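Local coordinates for protein adenosylmethionine-8-amino-7-oxononanoate aminotransferase (Methanocaldococcus jannaschii, PDB 6ZHK) that probably transfers an amino group from S-adenosyl-L-methionine to 8-amino-7-oxononanoate in biotin biosynthesis, as a pyridoxal-phosphate-dependent class III aminotransferase, at residues K374-L379 / F393-E398; N435-V440 / D455-A460. All blocks are in the same frame, centred on the assembly; numbering follows the deposited sequence.

Interaction 1. Residues K374-L379 / F393-E398; sequences KELRKL and FMVGIE
Leu-379 and Ile-397 mark where the backbones of 374-379 and 393-398 come nearest, with their CA atoms 8.4 Å apart. At that spacing the two main chains share no hydrogen bond, and the contact is made by side chains. Residues 374-379 keep helical torsions throughout, and within them Arg-377 N bonds to Lys-374 O and Leu-379 N to Leu-376 O. The other segment is mostly strand, where alternation puts Val-395 and Ile-397 on the same face of the sheet, with Gly-396 between them.

Leu-376 and Val-395 meet tip to tip. Leu-376 CD1 lies 3.8 Å from Val-395 CG1 and slightly farther, 4.0 Å, from Val-395 CG2, so a single methyl rests against both branches of the valine. With CG1 of Val-395 anti to its backbone N (chi1 163°), the fork of the valine presents both methyls to the leucine. One turn on, the second touch is looser: Leu-379 CD1 is 4.2 Å from Ile-397 CG1. All four side chains are buried, and Phe-372 also packs on Val-395.

Polar groups gather away from this seam. Glu-375 OE2 takes Lys-374 NZ at 2.7 Å, while Lys-378 NZ, 2.9 Å from Glu-375 O, approaches it in the carbonyl plane at 136° to C=O, where a lone pair points, and pairs more distantly with Glu-375 OE1. This is helix-on-sheet packing in the C-terminal part of a fold-type I aminotransferase: helix 366-376 and the residues just after it lie by apolar contacts against the three-stranded antiparallel sheet.

Interaction 2. Residues N435-V440 / D455-A460; sequences NVIILV and DALYEA
Ile-437 and Leu-439, two residues apart on strand 436-439, both meet one leucine of helix 447-463, Leu-457.

Ile-437 is the first residue of the strand segment to touch the helix, and its CA lies 9.3 Å from that of Leu-457, the nearest backbone approach between the segments. Two of its carbons do the touching: CG2 and CD1 are each 3.9 Å from Leu-457 CD1, so that methyl sits against the isoleucine at two points. The two side chains run alongside each other, pointing opposite ways. CG2 of Ile-437 stands anti to the backbone N, which brings this short branch, as well as the end of the longer one, up to the same leucine methyl.

Ile-438 turns to the other face of the sheet and packs on Trp-63 of helix 60-63. Leu-439 points to the helix again, and its side chain meets that of Leu-457 tip to tip, with Leu-439 CD1 3.9 Å from Leu-457 CD2. Leu-457 thus divides its branches, CD1 to the isoleucine and CD2 to the leucine, and it supplies more than half of the 121 Å² buried here. Its CG is anti to the backbone N (chi1 -174°), which extends the fork from the helix to the strand. No hydrogen bond crosses between the segments, and all three touching side chains are buried, so the contact is wholly apolar.

Helix 415-425 flanks the contact, placing Val-419 on Ile-437 and Leu-423 on Leu-457. A strand followed in sequence by a helix that folds back over the same sheet is a beta-alpha unit, and here it closes the C-terminal part of the class III aminotransferase fold.

In the fold
From the N terminus, the chain runs through helix 366-376, then turns through strand 385-391 into strand 394-399, where interaction 1 closes a short excursion that includes strand 385-391. After helix 415-425 the chain enters strand 436-439 and continues into helix 447-463, so interaction 2 closes a second loop; the two follow in series, neither nested nor crossed. They are joined laterally. Strands 394-399 and 436-439 are antiparallel neighbours, with probable hydrogen bonds from Ile-437 N to Ile-397 O (2.8 Å) and from Leu-439 N to Val-395 O. Above the sheet, Leu-379 CD1 packs 3.6 Å from Leu-457 CD2, so segments 374-379 and 455-460 share one apolar layer.

Interaction 1. Residues K374-L379 / F393-E398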
ATOM      1  N   LYS A 374      35.899   7.560  -1.262  1.00 22.61           N
ATOM      2  CA  LYS A 374      37.305   7.667  -0.882  1.00 25.03           C
ATOM      3  C   LYS A 374      37.502   7.192   0.560  1.00 23.50           C
ATOM      4  O   LYS A 374      38.420   6.420   0.843  1.00 24.69           O
ATOM      5  CB  LYS A 374      37.767   9.112  -1.103  1.00 28.27           C
ATOM      6  CG  LYS A 374      39.153   9.399  -0.545  1.00 34.28           C
ATOM      7  CD  LYS A 374      39.709  10.727  -0.967  1.00 39.36           C
ATOM      8  CE  LYS A 374      39.256  11.927  -0.162  1.00 40.51           C
ATOM      9  NZ  LYS A 374      39.180  11.644   1.296  1.00 48.93           N
ATOM     10  N   GLU A 375      36.559   7.535   1.454  1.00 23.69           N
ATOM     11  CA  GLU A 375      36.609   7.170   2.872  1.00 22.87           C
ATOM     12  C   GLU A 375      36.263   5.716   3.162  1.00 22.94           C
ATOM     13  O   GLU A 375      36.619   5.194   4.225  1.00 22.47           O
ATOM     14  CB  GLU A 375      35.760   8.112   3.735  1.00 24.34           C
ATOM     15  CG  GLU A 375      36.230   9.555   3.748  1.00 24.20           C
ATOM     16  CD  GLU A 375      37.640   9.764   4.322  1.00 32.05           C
ATOM     17  OE1 GLU A 375      37.878   9.343   5.471  1.00 25.84           O
ATOM     18  OE2 GLU A 375      38.518  10.282   3.573  1.00 30.50           O
ATOM     19  N   LEU A 376      35.582   5.030   2.230  1.00 20.17           N
ATOM     20  CA  LEU A 376      35.281   3.611   2.343  1.00 21.37           C
ATOM     21  C   LEU A 376      36.469   2.736   1.897  1.00 21.69           C
ATOM     22  O   LEU A 376      36.518   1.514   2.160  1.00 20.70           O
ATOM     23  CB  LEU A 376      34.067   3.320   1.440  1.00 21.51           C
ATOM     24  CG  LEU A 376      32.698   3.829   1.908  1.00 18.55           C
ATOM     25  CD1 LEU A 376      31.692   3.775   0.735  1.00 19.05           C
ATOM     26  CD2 LEU A 376      32.235   2.996   3.097  1.00 17.50           C
ATOM     27  N   ARG A 377      37.420   3.326   1.148  1.00 20.59           N
ATOM     28  CA  ARG A 377      38.473   2.484   0.599  1.00 24.32           C
ATOM     29  C   ARG A 377      39.227   1.689   1.667  1.00 24.24           C
ATOM     30  O   ARG A 377      39.531   0.529   1.437  1.00 23.46           O
ATOM     31  CB  ARG A 377      39.477   3.325  -0.210  1.00 29.06           C
ATOM     32  CG  ARG A 377      38.963   3.728  -1.584  1.00 29.96           C
ATOM     33  CD  ARG A 377      40.130   4.416  -2.248  1.00 36.13           C
ATOM     34  NE  ARG A 377      39.703   5.615  -2.959  1.00 41.82           N
ATOM     35  CZ  ARG A 377      40.499   6.667  -3.179  1.00 52.14           C
ATOM     36  NH1 ARG A 377      41.742   6.665  -2.712  1.00 56.34           N
ATOM     37  NH2 ARG A 377      40.057   7.719  -3.850  1.00 52.37           N
ATOM     38  N   LYS A 378      39.528   2.302   2.827  1.00 25.64           N
ATOM     39  CA  LYS A 378      40.287   1.631   3.885  1.00 24.40           C
ATOM     40  C   LYS A 378      39.600   0.372   4.396  1.00 27.07           C
ATOM     41  O   LYS A 378      40.249  -0.465   5.024  1.00 25.70           O
ATOM     42  CB  LYS A 378      40.568   2.595   5.047  1.00 24.25           C
ATOM     43  CG  LYS A 378      39.316   3.280   5.623  1.00 26.72           C
ATOM     44  CD  LYS A 378      39.553   4.003   6.959  1.00 26.72           C
ATOM     45  CE  LYS A 378      38.350   4.831   7.415  1.00 25.13           C
ATOM     46  NZ  LYS A 378      38.108   6.023   6.547  1.00 23.77           N
ATOM     47  N   LEU A 379      38.278   0.238   4.196  1.00 26.47           N
ATOM     48  CA  LEU A 379      37.599  -0.934   4.736  1.00 26.52           C
ATOM     49  C   LEU A 379      38.051  -2.194   3.995  1.00 29.23           C
ATOM     50  O   LEU A 379      38.010  -3.301   4.543  1.00 25.68           O
ATOM     51  CB  LEU A 379      36.076  -0.763   4.599  1.00 29.12           C
ATOM     52  CG  LEU A 379      35.465   0.370   5.403  1.00 27.50           C
ATOM     53  CD1 LEU A 379      34.034   0.626   4.958  1.00 27.39           C
ATOM     54  CD2 LEU A 379      35.533   0.100   6.895  1.00 27.55           C
ATOM     55  N   PHE A 393      25.256   6.901  -3.011  1.00 19.51           N
ATOM     56  CA  PHE A 393      24.985   6.707  -1.592  1.00 19.49           C
ATOM     57  C   PHE A 393      24.257   5.380  -1.313  1.00 23.07           C
ATOM     58  O   PHE A 393      23.468   5.314  -0.371  1.00 21.99           O
ATOM     59  CB  PHE A 393      24.102   7.874  -1.094  1.00 18.79           C
ATOM     60  CG  PHE A 393      24.761   9.199  -0.836  1.00 16.79           C
ATOM     61  CD1 PHE A 393      25.991   9.257  -0.184  1.00 17.97           C
ATOM     62  CD2 PHE A 393      24.171  10.381  -1.306  1.00 18.49           C
ATOM     63  CE1 PHE A 393      26.610  10.484   0.064  1.00 19.69           C
ATOM     64  CE2 PHE A 393      24.781  11.601  -1.045  1.00 21.11           C
ATOM     65  CZ  PHE A 393      25.987  11.647  -0.361  1.00 19.17           C
ATOM     66  N   MET A 394      24.418   4.358  -2.180  1.00 16.69           N
ATOM     67  CA  MET A 394      23.864   3.058  -1.856  1.00 17.06           C
ATOM     68  C   MET A 394      25.031   2.077  -1.911  1.00 17.56           C
ATOM     69  O   MET A 394      25.528   1.725  -2.984  1.00 18.58           O
ATOM     70  CB  MET A 394      22.834   2.646  -2.920  1.00 15.19           C
ATOM     71  CG  MET A 394      21.713   3.646  -3.027  1.00 16.54           C
ATOM     72  SD  MET A 394      20.454   3.196  -4.269  1.00 18.45           S
ATOM     73  CE  MET A 394      19.385   2.226  -3.209  1.00 19.31           C
ATOM     74  N   VAL A 395      25.469   1.627  -0.742  1.00 18.13           N
ATOM     75  CA  VAL A 395      26.727   0.905  -0.618  1.00 17.16           C
ATOM     76  C   VAL A 395      26.488  -0.331   0.220  1.00 17.13           C
ATOM     77  O   VAL A 395      25.741  -0.300   1.201  1.00 17.35           O
ATOM     78  CB  VAL A 395      27.832   1.824  -0.032  1.00 19.98           C
ATOM     79  CG1 VAL A 395      29.036   1.040   0.508  1.00 24.63           C
ATOM     80  CG2 VAL A 395      28.291   2.829  -1.061  1.00 19.91           C
ATOM     81  N   GLY A 396      27.112  -1.442  -0.171  1.00 17.44           N
ATOM     82  CA  GLY A 396      27.131  -2.592   0.721  1.00 15.23           C
ATOM     83  C   GLY A 396      28.569  -2.973   1.077  1.00 17.98           C
ATOM     84  O   GLY A 396      29.495  -2.789   0.250  1.00 18.69           O
ATOM     85  N   ILE A 397      28.738  -3.463   2.314  1.00 17.72           N
ATOM     86  CA  ILE A 397      30.036  -3.986   2.754  1.00 20.06           C
ATOM     87  C   ILE A 397      29.820  -5.410   3.217  1.00 19.49           C
ATOM     88  O   ILE A 397      29.176  -5.645   4.249  1.00 18.66           O
ATOM     89  CB  ILE A 397      30.710  -3.126   3.855  1.00 19.00           C
ATOM     90  CG1 ILE A 397      30.875  -1.695   3.388  1.00 20.90           C
ATOM     91  CG2 ILE A 397      32.043  -3.738   4.324  1.00 19.53           C
ATOM     92  CD1 ILE A 397      29.662  -0.843   3.699  1.00 23.65           C
ATOM     93  N   GLU A 398      30.330  -6.338   2.393  1.00 20.82           N
ATOM     94  CA  GLU A 398      30.038  -7.757   2.507  1.00 24.19           C
ATOM     95  C   GLU A 398      31.044  -8.420   3.450  1.00 25.38           C
ATOM     96  O   GLU A 398      32.243  -8.427   3.168  1.00 26.85           O
ATOM     97  CB  GLU A 398      30.023  -8.476   1.146  1.00 24.01           C
ATOM     98  CG  GLU A 398      29.589  -9.920   1.338  1.00 29.35           C
ATOM     99  CD  GLU A 398      29.076 -10.715   0.141  1.00 39.72           C
ATOM    100  OE1 GLU A 398      29.400 -10.363  -1.011  1.00 43.06           O
ATOM    101  OE2 GLU A 398      28.366 -11.716   0.379  1.00 44.19           O
TER

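Interaction 2. Residues N435-V440 / D455-A460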
ATOM      1  N   ASN A 435      24.939 -10.868   5.737  1.00 21.13           N
ATOM      2  CA  ASN A 435      26.345 -10.537   5.958  1.00 22.64           C
ATOM      3  C   ASN A 435      26.720  -9.195   5.360  1.00 19.40           C
ATOM      4  O   ASN A 435      27.898  -8.907   5.263  1.00 21.45           O
ATOM      5  CB  ASN A 435      27.292 -11.576   5.367  1.00 21.87           C
ATOM      6  CG  ASN A 435      27.144 -12.867   6.120  1.00 26.49           C
ATOM      7  OD1 ASN A 435      27.007 -12.841   7.338  1.00 26.81           O
ATOM      8  ND2 ASN A 435      27.056 -13.979   5.398  1.00 30.41           N
ATOM      9  N   VAL A 436      25.747  -8.449   4.819  1.00 20.47           N
ATOM     10  CA  VAL A 436      26.069  -7.203   4.153  1.00 19.32           C
ATOM     11  C   VAL A 436      25.699  -6.033   5.066  1.00 18.33           C
ATOM     12  O   VAL A 436      24.513  -5.836   5.420  1.00 18.49           O
ATOM     13  CB  VAL A 436      25.353  -7.072   2.787  1.00 20.98           C
ATOM     14  CG1 VAL A 436      25.858  -5.837   2.051  1.00 18.91           C
ATOM     15  CG2 VAL A 436      25.513  -8.317   1.914  1.00 19.45           C
ATOM     16  N   ILE A 437      26.707  -5.234   5.403  1.00 17.40           N
ATOM     17  CA  ILE A 437      26.489  -3.946   6.047  1.00 16.25           C
ATOM     18  C   ILE A 437      25.892  -3.046   4.971  1.00 16.77           C
ATOM     19  O   ILE A 437      26.494  -2.891   3.909  1.00 16.38           O
ATOM     20  CB  ILE A 437      27.816  -3.361   6.598  1.00 17.15           C
ATOM     21  CG1 ILE A 437      28.383  -4.205   7.747  1.00 20.45           C
ATOM     22  CG2 ILE A 437      27.687  -1.909   7.064  1.00 16.93           C
ATOM     23  CD1 ILE A 437      29.917  -4.071   7.898  1.00 21.11           C
ATOM     24  N   ILE A 438      24.791  -2.354   5.289  1.00 15.12           N
ATOM     25  CA  ILE A 438      24.157  -1.486   4.305  1.00 16.15           C
ATOM     26  C   ILE A 438      24.374  -0.036   4.759  1.00 16.48           C
ATOM     27  O   ILE A 438      24.102   0.304   5.905  1.00 16.77           O
ATOM     28  CB  ILE A 438      22.631  -1.782   4.223  1.00 16.11           C
ATOM     29  CG1 ILE A 438      22.269  -3.245   3.889  1.00 17.79           C
ATOM     30  CG2 ILE A 438      21.957  -0.756   3.282  1.00 15.15           C
ATOM     31  CD1 ILE A 438      22.662  -3.732   2.501  1.00 18.03           C
ATOM     32  N   LEU A 439      24.846   0.817   3.855  1.00 16.93           N
ATOM     33  CA  LEU A 439      24.909   2.260   4.072  1.00 17.76           C
ATOM     34  C   LEU A 439      24.087   2.939   2.984  1.00 18.16           C
ATOM     35  O   LEU A 439      24.449   2.877   1.805  1.00 16.64           O
ATOM     36  CB  LEU A 439      26.375   2.702   3.911  1.00 18.70           C
ATOM     37  CG  LEU A 439      27.361   2.109   4.925  1.00 21.54           C
ATOM     38  CD1 LEU A 439      28.757   2.713   4.712  1.00 22.94           C
ATOM     39  CD2 LEU A 439      26.887   2.304   6.379  1.00 18.61           C
ATOM     40  N   VAL A 440      22.981   3.569   3.407  1.00 17.40           N
ATOM     41  CA  VAL A 440      22.183   4.385   2.490  1.00 15.54           C
ATOM     42  C   VAL A 440      21.925   5.688   3.226  1.00 16.71           C
ATOM     43  O   VAL A 440      20.883   5.857   3.854  1.00 16.64           O
ATOM     44  CB  VAL A 440      20.875   3.674   2.040  1.00 15.71           C
ATOM     45  CG1 VAL A 440      20.010   4.560   1.074  1.00 13.57           C
ATOM     46  CG2 VAL A 440      21.245   2.369   1.385  1.00 15.59           C
ATOM     47  N   ASP A 455      35.037   6.059   9.583  1.00 18.38           N
ATOM     48  CA  ASP A 455      35.978   5.739  10.654  1.00 18.33           C
ATOM     49  C   ASP A 455      35.285   4.855  11.693  1.00 17.19           C
ATOM     50  O   ASP A 455      35.878   3.911  12.202  1.00 19.77           O
ATOM     51  CB  ASP A 455      36.445   7.003  11.391  1.00 19.84           C
ATOM     52  CG  ASP A 455      37.516   7.803  10.673  1.00 24.81           C
ATOM     53  OD1 ASP A 455      38.141   7.274   9.744  1.00 26.23           O
ATOM     54  OD2 ASP A 455      37.701   8.959  11.033  1.00 31.68           O
ATOM     55  N   ALA A 456      34.016   5.133  12.027  1.00 17.82           N
ATOM     56  CA  ALA A 456      33.359   4.272  13.008  1.00 17.28           C
ATOM     57  C   ALA A 456      33.115   2.870  12.445  1.00 20.79           C
ATOM     58  O   ALA A 456      33.130   1.882  13.199  1.00 19.53           O
ATOM     59  CB  ALA A 456      32.021   4.870  13.415  1.00 20.60           C
ATOM     60  N   LEU A 457      32.850   2.773  11.131  1.00 17.47           N
ATOM     61  CA  LEU A 457      32.605   1.446  10.567  1.00 21.78           C
ATOM     62  C   LEU A 457      33.891   0.600  10.599  1.00 21.09           C
ATOM     63  O   LEU A 457      33.882  -0.611  10.902  1.00 18.79           O
ATOM     64  CB  LEU A 457      32.046   1.613   9.144  1.00 23.55           C
ATOM     65  CG  LEU A 457      31.588   0.340   8.424  1.00 28.85           C
ATOM     66  CD1 LEU A 457      30.540  -0.447   9.222  1.00 29.23           C
ATOM     67  CD2 LEU A 457      31.074   0.647   7.035  1.00 31.41           C
ATOM     68  N   TYR A 458      34.993   1.258  10.272  1.00 22.81           N
ATOM     69  CA  TYR A 458      36.316   0.638  10.340  1.00 22.65           C
ATOM     70  C   TYR A 458      36.571   0.027  11.735  1.00 22.24           C
ATOM     71  O   TYR A 458      36.886  -1.148  11.857  1.00 24.45           O
ATOM     72  CB  TYR A 458      37.375   1.665   9.919  1.00 25.20           C
ATOM     73  CG  TYR A 458      38.805   1.154   9.942  1.00 30.00           C
ATOM     74  CD1 TYR A 458      39.593   1.172  11.094  1.00 33.51           C
ATOM     75  CD2 TYR A 458      39.389   0.677   8.772  1.00 31.22           C
ATOM     76  CE1 TYR A 458      40.918   0.726  11.067  1.00 36.73           C
ATOM     77  CE2 TYR A 458      40.708   0.237   8.727  1.00 33.13           C
ATOM     78  CZ  TYR A 458      41.474   0.247   9.882  1.00 38.35           C
ATOM     79  OH  TYR A 458      42.769  -0.199   9.780  1.00 33.00           O
ATOM     80  N   GLU A 459      36.361   0.796  12.788  1.00 23.81           N
ATOM     81  CA  GLU A 459      36.527   0.345  14.162  1.00 24.49           C
ATOM     82  C   GLU A 459      35.458  -0.686  14.530  1.00 27.94           C
ATOM     83  O   GLU A 459      35.732  -1.636  15.263  1.00 23.91           O
ATOM     84  CB  GLU A 459      36.270   1.506  15.124  1.00 26.85           C
ATOM     85  CG  GLU A 459      37.290   2.624  15.085  1.00 31.38           C
ATOM     86  CD  GLU A 459      36.871   3.806  15.948  1.00 37.54           C
ATOM     87  OE1 GLU A 459      35.817   3.724  16.648  1.00 39.59           O
ATOM     88  OE2 GLU A 459      37.632   4.789  15.977  1.00 36.04           O
ATOM     89  N   ALA A 460      34.209  -0.506  14.063  1.00 22.11           N
ATOM     90  CA  ALA A 460      33.139  -1.408  14.459  1.00 19.73           C
ATOM     91  C   ALA A 460      33.411  -2.815  13.929  1.00 22.69           C
ATOM     92  O   ALA A 460      33.114  -3.806  14.610  1.00 23.08           O
ATOM     93  CB  ALA A 460      31.805  -0.849  13.961  1.00 19.25           C
TER